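Local coordinates for predicted sugar phosphatases of the HAD superfamily (Cytophaga hutchinsonii, PDB 2HX1), which probably hydrolyses sugar phosphates or related phosphate esters at a magnesium-dependent active site of the haloacid dehalogenase type, at residues F18-G23 with H236-G241; G84-E89 with I200-P205; N168-Y173 with T254-I259; Q208-A213 with N243-D248. All blocks are in the same frame, centred on the assembly; numbering follows the deposited sequence.

The four contacts show how a HAD-type hydrolase gathers distant parts of its chain round one magnesium ion. Contact 1 holds metal ligands. Contact 2 leads into it, because Lys204 NZ reaches Asp238 OD1 at 2.8 Å and Asp20 OD1 at 3.0 Å. Contact 3, centred about 9 Å from the centre of contact 1, joins two loops beside the site; the side chain of Asp170 lies about 5 Å from the metal. Contact 4 lies farther from the metal, its Phe210 side chain about 12 Å from the magnesium; it shares helix 235-245 with contact 1 and touches contact 2 through Met209. Contacts 3 and 4 do not meet, their nearest atoms being about 8 Å apart.

Contact 1 (F18-G23 with H236-G241); sequences FFDAFG and HTDILG. With MG (magnesium ion), chain E.
Asp20 and Asp238 meet carboxylate to carboxylate, their OD2 atoms 3.4 Å apart with both acting as acceptors. The side chains cross at about a right angle, and the two carboxylate planes are turned 38° from one another. Cations probably make this closeness tolerable: magnesium takes Asp20 OD2 at 2.0 Å, and Lys204 forms salt bridges with OD1 of both aspartates. With CG set anti to the backbone N (chi1 174°), the Asp20 carboxylate leaves the end of its strand in the direction of the helix. Its rotation is then set by the metal on OD2 and by water 1, itself on the metal, which donates to OD1 at 2.7 Å beside the Lys204 bridge. Asp238 does not bind the ion but stands in the second shell, where metal-bound water 2 donates to its OD2 at 2.7 Å and the amide of Thr234 grips the same oxygen. Phe22 O, 2.0 Å from the magnesium, water 3 and Asp233 complete six ligands. A carboxylate and a carbonyl two residues on is the metal-binding pattern of HAD motif I, whose first aspartate is the nucleophile in relatives, probably the role of Asp20 here. Asp20 follows strand 16-19 and Asp238 lies early in helix 235-245; Met230, on the adjacent parallel strand 228-232, touches both side chains.

Contact 2 (G84-E89 with I200-P205); sequences GMITKE and IRFGKP
Ile86 lies over the ring of Phe202, its CG2 methyl 3.6 Å from the ring centroid and 20° off the normal, a CH-pi contact made over the face. The methyl is displaced toward the rim, with CD1 of the ring its nearest atom. Two conformers of Ile86 are deposited, so the details hold for one of them. In that conformer CG1 is anti to the carbonyl carbon (chi1 -57°), which turns CG2 onto the ring and sends the extended CG1-CD1 arm alongside, until Ile86 CD1 stands 4.1 Å from Gly203 N. On the opposite face Ile200 CG2 sits 3.6 Å above the plane of the Phe202 ring, so the phenyl group is sandwiched between two aliphatic methyls. Thr87 approaches obliquely, its OG1 3.5 Å from Phe202 CD2. The contact joins the two parallel sheets of the molecule: helix 83-94 follows strand 80-82 of the six-stranded HAD core, whereas strand 199-202 ends the five-stranded sheet, consistent with a C2-type cap inserted in the core. An alanine in place of Phe202 would remove the ring and would probably leave the methyls of Ile86 and Ile200 facing a gap, with Tyr90 losing its aromatic neighbour. Past the ring the chain turns at Gly203, whose backbone angles would bring any beta carbon too close to the carbonyl oxygen of Phe202, and continues to Lys204, which reaches into the metal site. Lys244 of a second subunit packs on Phe202.

Contact 3 (N168-Y173 with T254-I259); sequences NTDNTY and TGNTRI. With EDO (1,2-ethanediol), chain N.
Asp170 and Asn256 face each other from two loops that border the magnesium site of this HAD fold: one precedes the small antiparallel pair 172-174 and 180-182, the other follows core strand 248-252. The direct link is a weak hydrogen bond, Asn256 ND2 to Asp170 OD2 at 3.1 Å, bent to 146° at the hydrogen. The side chains come from opposite directions, but amide and carboxylate planes are 71° apart. ND2 has a stronger partner in Thr234, and the backbone N of Asn256 hydrogen-bonds to Asp233 OD2, whose other oxygen is on the metal. A water also joins the loops: water 4 donates toward Asn256 OD1 at 2.6 Å and Thr172 O at 3.1 Å, though more acceptors surround it than it has protons. Thr169 OG1 donates to Asp170 O at 2.8 Å, while the backbone N of Asp170 is hydrogen-bonded to a sulfonate oxygen of a buffer molecule, probably from the crystallisation liquor. The side chain of Tyr173 starts out away from the other loop, and its OH is hydrogen-bonded to Asp141 OD2. A phenylalanine here would lack that hydroxyl and is likely to leave Asp141 without this mate. Tyr173 OH also accepts from O1 of a 1,2-ethanediol, probably a crystallisation additive, at 3.0 Å.

Contact 4 (Q208-A213 with N243-D248); sequences QMFMFA and NKFGLD
Phe210 and Phe245 mark the closest backbone approach, their CA atoms 7.7 Å apart, where helix 208-218 passes the C-terminal end of helix 235-245. The two side chains slide past each other in opposite directions, and their rings, with planes at 40°, form an oblique pair at a centroid distance of 5.8 Å. What lies over the Phe245 face is the beta carbon of its partner: Phe210 CB stands 3.9 Å from the Phe245 centroid in a CH-pi contact. The Phe210 ring in turn receives Leu247 CD1 over its centre, 3.9 Å from the centroid and 11° off the normal. Leu247 follows Gly246, whose positive phi closes the helix in a Schellman motif. This turn belongs to a beta-alpha-beta crossover of the HAD core, in which helix 235-245 joins the adjacent parallel strands 228-232 and 248-252. Met211, a selenomethionine, meets Phe245 differently, at the ring edge. Bent at chi2 (53°) and again at chi3, its chain lays SE near the ring plane, 5.3 Å from the Phe245 centroid, in a Met-aromatic contact, and places Met211 CE 3.7 Å from Phe245 CE1. Met211 of a second subunit packs on this Met211, while Lys244, next to Phe245, forms a salt bridge with Asp206 of that subunit.

Contact 1 (F18-G23 with H236-G241)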
# COMPACT_ATOMS: atom_id res chain seq x y z
N PHE A 18 17.83 27.26 4.81
CA PHE A 18 18.06 26.01 4.08
C PHE A 18 17.15 26.01 2.84
O PHE A 18 15.95 26.14 2.96
CB PHE A 18 17.75 24.75 4.91
CG PHE A 18 18.58 24.59 6.17
CD1 PHE A 18 19.69 25.36 6.44
CD2 PHE A 18 18.27 23.58 7.07
CE1 PHE A 18 20.43 25.18 7.60
CE2 PHE A 18 19.01 23.42 8.24
CZ PHE A 18 20.09 24.20 8.48
N PHE A 19 17.77 25.89 1.66
CA PHE A 19 17.06 25.87 0.40
C PHE A 19 17.05 24.45 -0.18
O PHE A 19 18.10 23.87 -0.32
CB PHE A 19 17.76 26.78 -0.62
CG PHE A 19 17.58 28.27 -0.39
CD1 PHE A 19 16.39 28.90 -0.72
CD2 PHE A 19 18.60 29.03 0.09
CE1 PHE A 19 16.24 30.25 -0.54
CE2 PHE A 19 18.44 30.38 0.28
CZ PHE A 19 17.29 30.99 -0.06
N ASP A 20 15.87 23.89 -0.47
CA ASP A 20 15.75 22.82 -1.45
C ASP A 20 16.13 23.43 -2.82
O ASP A 20 15.99 24.64 -3.00
CB ASP A 20 14.31 22.28 -1.47
CG ASP A 20 14.07 21.27 -2.57
OD1 ASP A 20 14.92 20.38 -2.77
OD2 ASP A 20 13.03 21.36 -3.24
N ALA A 21 16.63 22.62 -3.76
CA ALA A 21 17.09 23.16 -5.06
C ALA A 21 15.96 23.06 -6.08
O ALA A 21 15.40 24.07 -6.44
CB ALA A 21 18.35 22.49 -5.55
N PHE A 22 15.58 21.85 -6.50
CA PHE A 22 14.59 21.70 -7.57
C PHE A 22 13.19 22.11 -7.11
O PHE A 22 12.71 21.68 -6.04
CB PHE A 22 14.62 20.29 -8.18
CG PHE A 22 15.69 20.10 -9.22
CD1 PHE A 22 15.51 20.57 -10.52
CD2 PHE A 22 16.87 19.42 -8.92
CE1 PHE A 22 16.51 20.38 -11.49
CE2 PHE A 22 17.87 19.23 -9.89
CZ PHE A 22 17.68 19.70 -11.18
N GLY A 23 12.56 22.96 -7.92
CA GLY A 23 11.26 23.54 -7.64
C GLY A 23 11.28 24.83 -6.87
O GLY A 23 10.22 25.43 -6.62
N HIS A 236 5.92 16.56 1.75
CA HIS A 236 6.23 15.33 2.43
C HIS A 236 7.73 15.12 2.57
O HIS A 236 8.13 14.19 3.26
CB HIS A 236 5.58 14.12 1.72
CG HIS A 236 5.71 14.16 0.23
ND1 HIS A 236 6.70 13.48 -0.45
CD2 HIS A 236 5.00 14.84 -0.71
CE1 HIS A 236 6.58 13.71 -1.74
NE2 HIS A 236 5.56 14.54 -1.93
N THR A 237 8.56 15.98 1.95
CA THR A 237 10.00 15.90 2.13
C THR A 237 10.58 17.16 2.85
O THR A 237 11.05 17.11 4.02
CB THR A 237 10.76 15.67 0.76
OG1 THR A 237 10.44 16.72 -0.15
CG2 THR A 237 10.38 14.35 0.08
N ASP A 238 10.53 18.30 2.17
CA ASP A 238 11.03 19.56 2.72
C ASP A 238 10.28 20.06 3.97
O ASP A 238 10.91 20.41 4.97
CB ASP A 238 10.99 20.66 1.66
CG ASP A 238 11.62 20.24 0.36
OD1 ASP A 238 12.71 19.61 0.40
OD2 ASP A 238 11.01 20.50 -0.70
N ILE A 239 8.96 20.13 3.89
CA ILE A 239 8.17 20.80 4.92
C ILE A 239 8.01 19.87 6.10
O ILE A 239 8.24 20.28 7.22
CB ILE A 239 6.79 21.23 4.40
CG1 ILE A 239 6.92 22.02 3.08
CG2 ILE A 239 6.06 22.06 5.47
CD1 ILE A 239 7.89 23.20 3.14
N LEU A 240 7.62 18.62 5.85
CA LEU A 240 7.52 17.59 6.92
C LEU A 240 8.87 17.43 7.60
O LEU A 240 8.97 17.50 8.83
CB LEU A 240 7.06 16.24 6.32
CG LEU A 240 6.96 15.02 7.26
CD1 LEU A 240 6.01 15.34 8.36
CD2 LEU A 240 6.59 13.71 6.54
N GLY A 241 9.92 17.27 6.78
CA GLY A 241 11.27 17.08 7.29
C GLY A 241 11.69 18.21 8.19
O GLY A 241 12.10 17.99 9.32
MG MG E . 11.98 20.45 -4.63
O HOH W 1 13.63 19.27 -4.89
O HOH W 2 11.38 19.20 -2.99
O HOH W 3 11.01 19.49 -6.09

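Contact 2 (G84-E89 with I200-P205)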
# COMPACT_ATOMS: atom_id res chain seq x y z
N GLY A 84 23.83 12.34 -0.89
CA GLY A 84 24.97 11.52 -1.31
C GLY A 84 26.09 11.45 -0.29
O GLY A 84 26.83 10.46 -0.23
N MSE A 85 26.21 12.49 0.54
CA MSE A 85 27.20 12.48 1.61
C MSE A 85 26.87 11.42 2.66
O MSE A 85 27.77 10.77 3.21
CB MSE A 85 27.28 13.86 2.26
CG MSE A 85 27.86 14.92 1.30
SE MSE A 85 27.41 16.76 1.76
CE MSE A 85 27.99 16.77 3.68
N ILE A 86 25.58 11.22 2.92
CA ILE A 86 25.16 10.22 3.88
C ILE A 86 25.46 8.84 3.33
O ILE A 86 26.00 7.98 4.05
CB ILE A 86 23.65 10.27 4.20
CG1 ILE A 86 23.22 11.65 4.72
CG2 ILE A 86 23.32 9.19 5.23
CD1 ILE A 86 21.72 11.80 4.80
N THR A 87 25.11 8.62 2.07
CA THR A 87 25.36 7.36 1.41
C THR A 87 26.84 6.98 1.49
O THR A 87 27.17 5.86 1.83
CB THR A 87 24.98 7.44 -0.05
OG1 THR A 87 23.58 7.67 -0.16
CG2 THR A 87 25.34 6.16 -0.78
N LYS A 88 27.71 7.92 1.14
CA LYS A 88 29.14 7.73 1.18
C LYS A 88 29.60 7.29 2.55
O LYS A 88 30.37 6.35 2.66
CB LYS A 88 29.86 9.03 0.80
CG LYS A 88 31.36 8.89 0.54
CD LYS A 88 31.82 9.93 -0.50
CE LYS A 88 33.33 9.85 -0.82
NZ LYS A 88 33.75 8.55 -1.42
N GLU A 89 29.14 7.98 3.59
CA GLU A 89 29.55 7.65 4.96
C GLU A 89 29.02 6.29 5.39
O GLU A 89 29.68 5.59 6.17
CB GLU A 89 29.06 8.70 5.98
CG GLU A 89 29.70 10.09 5.82
N ILE A 200 16.95 1.28 1.94
CA ILE A 200 17.33 2.31 2.89
C ILE A 200 17.32 3.61 2.11
O ILE A 200 18.04 3.75 1.09
CB ILE A 200 18.75 2.12 3.45
CG1 ILE A 200 18.89 0.77 4.20
CG2 ILE A 200 19.08 3.28 4.41
CD1 ILE A 200 20.24 0.07 4.04
N ARG A 201 16.51 4.55 2.55
CA ARG A 201 16.38 5.84 1.90
C ARG A 201 17.02 6.96 2.73
O ARG A 201 16.72 7.10 3.89
CB ARG A 201 14.89 6.13 1.69
CG ARG A 201 14.30 5.32 0.51
CD ARG A 201 12.81 5.39 0.45
NE ARG A 201 12.30 4.63 -0.69
CZ ARG A 201 12.01 5.13 -1.89
NH1 ARG A 201 12.17 6.43 -2.16
NH2 ARG A 201 11.55 4.32 -2.85
N PHE A 202 17.90 7.74 2.12
CA PHE A 202 18.60 8.83 2.81
C PHE A 202 18.11 10.15 2.30
O PHE A 202 17.80 10.30 1.10
CB PHE A 202 20.11 8.74 2.58
CG PHE A 202 20.78 7.54 3.27
CD1 PHE A 202 20.61 7.33 4.63
CD2 PHE A 202 21.60 6.69 2.56
CE1 PHE A 202 21.24 6.26 5.28
CE2 PHE A 202 22.23 5.62 3.20
CZ PHE A 202 22.05 5.41 4.55
N GLY A 203 18.03 11.10 3.22
CA GLY A 203 17.69 12.47 2.89
C GLY A 203 16.37 12.84 3.49
O GLY A 203 15.74 12.04 4.21
N LYS A 204 15.93 14.05 3.15
CA LYS A 204 14.67 14.60 3.64
C LYS A 204 13.56 13.60 3.33
O LYS A 204 13.55 13.05 2.24
CB LYS A 204 14.37 15.96 2.97
CG LYS A 204 15.52 17.01 3.05
CD LYS A 204 15.24 18.22 2.18
CE LYS A 204 15.41 17.93 0.69
NZ LYS A 204 15.39 19.17 -0.11
N PRO A 205 12.61 13.42 4.25
CA PRO A 205 12.34 14.12 5.51
C PRO A 205 13.11 13.66 6.77
O PRO A 205 12.77 14.08 7.90
CB PRO A 205 10.86 13.83 5.73
CG PRO A 205 10.70 12.44 5.20
CD PRO A 205 11.60 12.39 3.98

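Contact 3 (N168-Y173 with T254-I259)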
# COMPACT_ATOMS: atom_id res chain seq x y z
N ASN A 168 16.25 9.70 -1.29
CA ASN A 168 14.80 9.76 -1.20
C ASN A 168 14.24 10.84 -2.12
O ASN A 168 13.60 11.79 -1.66
CB ASN A 168 14.37 10.04 0.23
CG ASN A 168 12.91 9.79 0.45
OD1 ASN A 168 12.38 8.81 -0.04
ND2 ASN A 168 12.24 10.67 1.19
N THR A 169 14.45 10.69 -3.42
CA THR A 169 14.02 11.72 -4.35
C THR A 169 12.51 11.52 -4.55
O THR A 169 11.92 10.51 -4.13
CB THR A 169 14.77 11.65 -5.71
OG1 THR A 169 14.26 10.57 -6.50
CG2 THR A 169 16.31 11.49 -5.53
N ASP A 170 11.89 12.50 -5.18
CA ASP A 170 10.52 12.37 -5.62
C ASP A 170 10.51 11.20 -6.60
O ASP A 170 11.54 10.88 -7.17
CB ASP A 170 10.05 13.67 -6.31
CG ASP A 170 10.10 14.92 -5.38
OD1 ASP A 170 9.65 14.81 -4.20
OD2 ASP A 170 10.55 16.01 -5.85
N ASN A 171 9.36 10.56 -6.79
CA ASN A 171 9.25 9.47 -7.75
C ASN A 171 9.41 9.91 -9.18
O ASN A 171 9.79 9.12 -9.99
CB ASN A 171 7.90 8.78 -7.65
CG ASN A 171 7.81 7.91 -6.47
OD1 ASN A 171 8.81 7.35 -6.01
ND2 ASN A 171 6.59 7.78 -5.94
N THR A 172 9.03 11.16 -9.49
CA THR A 172 9.23 11.73 -10.82
C THR A 172 9.83 13.13 -10.73
O THR A 172 9.77 13.75 -9.68
CB THR A 172 7.93 11.87 -11.60
OG1 THR A 172 7.07 12.80 -10.94
CG2 THR A 172 7.24 10.52 -11.76
N TYR A 173 10.40 13.60 -11.84
CA TYR A 173 10.79 15.00 -11.99
C TYR A 173 10.21 15.60 -13.28
O TYR A 173 10.03 14.89 -14.28
CB TYR A 173 12.32 15.16 -11.99
CG TYR A 173 13.16 14.41 -13.05
CD1 TYR A 173 13.57 13.11 -12.84
CD2 TYR A 173 13.60 15.04 -14.24
CE1 TYR A 173 14.34 12.41 -13.76
CE2 TYR A 173 14.40 14.32 -15.18
CZ TYR A 173 14.77 13.01 -14.92
OH TYR A 173 15.54 12.25 -15.79
N THR A 254 6.46 27.34 -6.57
CA THR A 254 7.10 27.29 -7.85
C THR A 254 7.42 25.87 -8.31
O THR A 254 8.09 25.70 -9.33
CB THR A 254 8.40 28.13 -7.86
OG1 THR A 254 9.17 27.86 -6.68
CG2 THR A 254 8.07 29.62 -7.94
N GLY A 255 6.95 24.86 -7.59
CA GLY A 255 7.36 23.48 -7.86
C GLY A 255 6.22 22.49 -7.74
O GLY A 255 5.16 22.72 -8.31
N ASN A 256 6.44 21.41 -7.00
CA ASN A 256 5.46 20.33 -6.85
C ASN A 256 4.13 20.74 -6.25
O ASN A 256 3.16 20.06 -6.46
CB ASN A 256 6.00 19.19 -5.98
CG ASN A 256 7.06 18.33 -6.68
OD1 ASN A 256 7.10 18.21 -7.92
ND2 ASN A 256 7.94 17.73 -5.88
N THR A 257 4.09 21.77 -5.42
CA THR A 257 2.81 22.16 -4.82
C THR A 257 2.30 23.36 -5.61
O THR A 257 2.81 24.45 -5.48
CB THR A 257 2.93 22.46 -3.30
OG1 THR A 257 3.69 21.43 -2.65
CG2 THR A 257 1.55 22.52 -2.63
N ARG A 258 1.32 23.14 -6.49
CA ARG A 258 0.75 24.23 -7.28
C ARG A 258 -0.22 25.02 -6.42
O ARG A 258 -0.83 24.47 -5.49
CB ARG A 258 0.05 23.67 -8.51
CG ARG A 258 1.01 22.91 -9.45
CD ARG A 258 0.49 22.72 -10.87
NE ARG A 258 -0.98 22.73 -10.93
CZ ARG A 258 -1.73 23.63 -11.59
NH1 ARG A 258 -1.17 24.61 -12.31
NH2 ARG A 258 -3.05 23.52 -11.55
N ILE A 259 -0.36 26.31 -6.71
CA ILE A 259 -1.21 27.20 -5.91
C ILE A 259 -2.68 26.71 -5.76
O ILE A 259 -3.26 26.81 -4.66
CB ILE A 259 -1.14 28.68 -6.42
CG1 ILE A 259 -1.83 29.64 -5.45
CG2 ILE A 259 -1.79 28.84 -7.76
CD1 ILE A 259 -1.57 31.11 -5.76
C1 EDO N . 19.40 13.84 -16.40
O1 EDO N . 17.97 13.88 -16.26
C2 EDO N . 20.01 13.04 -15.26
O2 EDO N . 19.03 12.16 -14.66
O HOH W 4 8.98 16.53 -8.60

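Contact 4 (Q208-A213 with N243-D248)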
# COMPACT_ATOMS: atom_id res chain seq x y z
N GLN A 208 19.26 14.01 9.37
CA GLN A 208 20.73 13.97 9.48
C GLN A 208 21.39 15.15 8.83
O GLN A 208 22.32 15.71 9.39
CB GLN A 208 21.35 12.66 8.95
CG GLN A 208 20.99 11.40 9.78
CD GLN A 208 21.92 10.20 9.54
OE1 GLN A 208 23.08 10.24 9.92
NE2 GLN A 208 21.41 9.14 8.90
N MSE A 209 20.91 15.55 7.66
CA MSE A 209 21.56 16.64 6.93
C MSE A 209 21.37 17.96 7.68
O MSE A 209 22.34 18.79 7.80
CB MSE A 209 21.05 16.76 5.51
CG MSE A 209 21.62 15.70 4.57
SE MSE A 209 20.97 15.99 2.76
CE MSE A 209 19.04 15.85 2.95
N PHE A 210 20.13 18.15 8.17
CA PHE A 210 19.77 19.31 8.98
C PHE A 210 20.68 19.37 10.18
O PHE A 210 21.20 20.41 10.51
CB PHE A 210 18.33 19.23 9.50
CG PHE A 210 17.25 19.26 8.44
CD1 PHE A 210 17.41 19.94 7.25
CD2 PHE A 210 16.05 18.59 8.66
CE1 PHE A 210 16.38 19.96 6.30
CE2 PHE A 210 15.04 18.59 7.73
CZ PHE A 210 15.20 19.29 6.54
N MSE A 211 20.87 18.25 10.85
CA MSE A 211 21.68 18.21 12.05
C MSE A 211 23.16 18.59 11.77
O MSE A 211 23.82 19.24 12.58
CB MSE A 211 21.58 16.82 12.68
CG MSE A 211 22.30 16.69 14.00
SE MSE A 211 21.82 18.07 15.39
CE MSE A 211 20.21 17.28 16.33
N PHE A 212 23.66 18.16 10.63
CA PHE A 212 25.02 18.47 10.19
C PHE A 212 25.20 19.99 9.99
O PHE A 212 26.14 20.59 10.51
CB PHE A 212 25.34 17.67 8.91
CG PHE A 212 26.67 17.98 8.34
CD1 PHE A 212 27.81 17.51 8.93
CD2 PHE A 212 26.78 18.80 7.23
CE1 PHE A 212 29.06 17.83 8.41
CE2 PHE A 212 28.01 19.15 6.71
CZ PHE A 212 29.15 18.66 7.28
N ALA A 213 24.25 20.61 9.29
CA ALA A 213 24.26 22.05 9.04
C ALA A 213 24.09 22.80 10.35
O ALA A 213 24.80 23.78 10.61
CB ALA A 213 23.14 22.45 8.07
N ASN A 243 9.79 20.60 9.67
CA ASN A 243 8.91 20.73 10.84
C ASN A 243 9.27 19.74 11.97
O ASN A 243 9.40 20.11 13.14
CB ASN A 243 7.47 20.51 10.38
CG ASN A 243 6.85 21.74 9.78
OD1 ASN A 243 7.39 22.83 9.88
ND2 ASN A 243 5.67 21.57 9.19
N LYS A 244 9.45 18.48 11.60
CA LYS A 244 9.80 17.46 12.57
C LYS A 244 11.10 17.78 13.31
O LYS A 244 11.23 17.47 14.47
CB LYS A 244 9.91 16.09 11.90
CG LYS A 244 8.63 15.52 11.42
CD LYS A 244 8.84 14.11 10.81
CE LYS A 244 9.12 13.03 11.91
NZ LYS A 244 9.21 11.65 11.29
N PHE A 245 12.05 18.39 12.61
CA PHE A 245 13.34 18.74 13.21
C PHE A 245 13.27 20.00 14.04
O PHE A 245 14.21 20.29 14.77
CB PHE A 245 14.40 18.93 12.13
CG PHE A 245 15.79 19.02 12.67
CD1 PHE A 245 16.37 17.92 13.29
CD2 PHE A 245 16.53 20.17 12.55
CE1 PHE A 245 17.66 17.99 13.80
CE2 PHE A 245 17.83 20.25 13.06
CZ PHE A 245 18.40 19.16 13.67
N GLY A 246 12.20 20.77 13.95
CA GLY A 246 12.06 22.01 14.71
C GLY A 246 12.33 23.26 13.91
O GLY A 246 12.23 24.38 14.44
N LEU A 247 12.65 23.11 12.63
CA LEU A 247 12.94 24.28 11.79
C LEU A 247 11.64 25.01 11.46
O LEU A 247 10.57 24.40 11.47
CB LEU A 247 13.65 23.87 10.49
CG LEU A 247 14.92 23.02 10.61
CD1 LEU A 247 15.45 22.67 9.22
CD2 LEU A 247 15.97 23.78 11.44
N ASP A 248 11.70 26.31 11.20
CA ASP A 248 10.53 26.95 10.55
C ASP A 248 10.62 26.49 9.10
O ASP A 248 11.70 26.10 8.63
CB ASP A 248 10.56 28.46 10.63
CG ASP A 248 9.96 29.00 11.92
OD1 ASP A 248 9.62 28.22 12.83
OD2 ASP A 248 9.86 30.24 12.03